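Uncharacterized protein (Trypanosoma cruzi, PDB 6XYB) is of unknown function but is a conserved kinetoplastid-specific protein that binds metal ions and is probably a component of the paraflagellar rod. Local coordinates at residues A79-I84 against T111-A116. Residues are numbered along the deposited sequence; the frame is centred on the assembly and turned at random. Where two conformers were deposited one is given.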
loop_
_atom_site.group_PDB
_atom_site.type_symbol
_atom_site.label_atom_id
_atom_site.label_comp_id
_atom_site.label_asym_id
_atom_site.label_seq_id
_atom_site.Cartn_x
_atom_site.Cartn_y
_atom_site.Cartn_z
ATOM N N ALA C 79 3.909 -12.626 9.266
ATOM C CA ALA C 79 3.622 -12.771 10.702
ATOM C C ALA C 79 4.061 -11.523 11.497
ATOM O O ALA C 79 3.370 -11.116 12.404
ATOM C CB ALA C 79 4.325 -14.010 11.233
ATOM N N VAL C 80 5.212 -10.985 11.229
ATOM C CA VAL C 80 5.683 -9.759 11.948
ATOM C C VAL C 80 4.700 -8.626 11.671
ATOM O O VAL C 80 4.277 -7.886 12.588
ATOM C CB VAL C 80 7.080 -9.356 11.486
ATOM C CG1 VAL C 80 7.437 -7.976 11.992
ATOM C CG2 VAL C 80 8.121 -10.390 11.922
ATOM N N PHE C 81 4.313 -8.474 10.429
ATOM C CA PHE C 81 3.383 -7.343 10.118
ATOM C C PHE C 81 2.066 -7.560 10.869
ATOM O O PHE C 81 1.529 -6.580 11.443
ATOM C CB PHE C 81 3.038 -7.266 8.631
ATOM C CG PHE C 81 4.238 -7.053 7.742
ATOM C CD1 PHE C 81 5.311 -6.293 8.157
ATOM C CD2 PHE C 81 4.276 -7.578 6.458
ATOM C CE1 PHE C 81 6.398 -6.105 7.309
ATOM C CE2 PHE C 81 5.350 -7.368 5.613
ATOM C CZ PHE C 81 6.446 -6.686 6.067
ATOM N N LEU C 82 1.480 -8.781 10.791
ATOM C CA LEU C 82 0.203 -9.017 11.507
ATOM C C LEU C 82 0.317 -8.727 13.008
ATOM O O LEU C 82 -0.605 -8.145 13.619
ATOM C CB LEU C 82 -0.292 -10.459 11.307
ATOM C CG LEU C 82 -1.450 -10.625 10.350
ATOM C CD1 LEU C 82 -2.071 -12.006 10.513
ATOM C CD2 LEU C 82 -2.494 -9.526 10.470
ATOM N N THR C 83 1.404 -9.168 13.633
ATOM C CA THR C 83 1.518 -9.007 15.111
ATOM C C THR C 83 1.666 -7.505 15.439
ATOM O O THR C 83 1.085 -7.071 16.412
ATOM C CB THR C 83 2.594 -9.890 15.772
ATOM O OG1 THR C 83 3.915 -9.437 15.454
ATOM C CG2 THR C 83 2.481 -11.362 15.428
ATOM N N ILE C 84 2.387 -6.740 14.613
ATOM C CA ILE C 84 2.484 -5.264 14.806
ATOM C C ILE C 84 1.082 -4.665 14.687
ATOM O O ILE C 84 0.713 -3.820 15.506
ATOM C CB ILE C 84 3.493 -4.617 13.837
ATOM C CG1 ILE C 84 4.924 -5.124 14.091
ATOM C CG2 ILE C 84 3.323 -3.085 13.824
ATOM C CD1 ILE C 84 5.866 -4.773 12.970
ATOM N N THR C 111 9.030 -2.282 4.102
ATOM C CA THR C 111 7.606 -2.109 4.171
ATOM C C THR C 111 7.285 -1.059 5.221
ATOM O O THR C 111 7.784 -1.147 6.339
ATOM C CB THR C 111 6.910 -3.410 4.468
ATOM O OG1 THR C 111 7.204 -4.399 3.484
ATOM C CG2 THR C 111 5.439 -3.237 4.703
ATOM N N LYS C 112 6.417 -0.137 4.872
ATOM C CA LYS C 112 5.918 0.875 5.765
ATOM C C LYS C 112 4.425 0.644 6.082
ATOM O O LYS C 112 3.654 0.249 5.232
ATOM C CB LYS C 112 6.210 2.250 5.200
ATOM C CG LYS C 112 7.713 2.424 5.129
ATOM C CD LYS C 112 8.201 3.778 4.998
ATOM C CE LYS C 112 9.602 3.743 4.444
ATOM N NZ LYS C 112 10.569 3.528 5.557
ATOM N N LEU C 113 4.082 0.859 7.349
ATOM C CA LEU C 113 2.704 0.711 7.851
ATOM C C LEU C 113 2.396 2.063 8.511
ATOM O O LEU C 113 3.154 2.508 9.441
ATOM C CB LEU C 113 2.625 -0.452 8.836
ATOM C CG LEU C 113 2.920 -1.858 8.340
ATOM C CD1 LEU C 113 3.161 -2.794 9.534
ATOM C CD2 LEU C 113 1.762 -2.463 7.544
ATOM N N PHE C 114 1.274 2.660 8.159
ATOM C CA PHE C 114 0.914 3.973 8.719
ATOM C C PHE C 114 -0.400 3.841 9.510
ATOM O O PHE C 114 -1.340 3.186 9.051
ATOM C CB PHE C 114 0.667 4.971 7.576
ATOM C CG PHE C 114 1.879 5.267 6.763
ATOM C CD1 PHE C 114 2.854 6.100 7.251
ATOM C CD2 PHE C 114 2.059 4.634 5.554
ATOM C CE1 PHE C 114 3.994 6.385 6.514
ATOM C CE2 PHE C 114 3.188 4.949 4.782
ATOM C CZ PHE C 114 4.155 5.784 5.284
ATOM N N PHE C 115 -0.391 4.414 10.713
ATOM C CA PHE C 115 -1.493 4.252 11.683
ATOM C C PHE C 115 -2.017 5.606 12.164
ATOM O O PHE C 115 -1.244 6.591 12.218
ATOM C CB PHE C 115 -1.025 3.524 12.928
ATOM C CG PHE C 115 -0.541 2.125 12.651
ATOM C CD1 PHE C 115 0.772 1.899 12.281
ATOM C CD2 PHE C 115 -1.359 0.987 12.826
ATOM C CE1 PHE C 115 1.228 0.631 11.964
ATOM C CE2 PHE C 115 -0.879 -0.303 12.548
ATOM C CZ PHE C 115 0.423 -0.463 12.098
ATOM N N ALA C 116 -3.316 5.656 12.442
ATOM C CA ALA C 116 -3.944 6.868 13.017
ATOM C C ALA C 116 -4.721 6.487 14.271
ATOM O O ALA C 116 -5.090 5.297 14.486
ATOM C CB ALA C 116 -4.845 7.515 11.968
#
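Phe81 of helix 74-90 sets the outer end of its ring on Thr111 of strand 108-117, and this is the tight part of the contact. The methyl CG2 of Thr111 makes a CH-pi contact over one face of the ring, 4.2 Å from the centroid and 27° off the normal, while OG1 approaches CZ of Phe81 to 3.5 Å. On Thr111, CG2 lies anti to the backbone N and OG1 anti to the carbonyl carbon (chi1 -58°), an orientation that brings both branches to the ring. Packing is looser farther along. There the methyl CD1 of Leu113 touches two helix residues, meeting CD1 of Phe81 at 4.3 Å and CG2 of Ile84 at the same separation. The Ile84 methyl also reaches CZ of Phe115, coming obliquely to that ring. All five touching residues are buried, so even this looser end is closed to solvent, and the side chains meet by van der Waals packing, with the Thr111 hydroxyl as the one polar group against the ring. Segments 79-84 and 111-116 run nearly parallel, at 12°, their axes 10.9 Å apart at closest approach. Strand 108-117 is flanked in the antiparallel sheet by strands 6-13 and 93-103; Phe81 also packs on Ala11 and Phe13, and on Phe114 of a second subunit. Thr111 and Leu113 adjoin Ser100 and Ser98 of strand 93-103, which bind magnesium ions in this protein although neither ion is bound to this chain here, and helix 74-90 covers this part of the sheet.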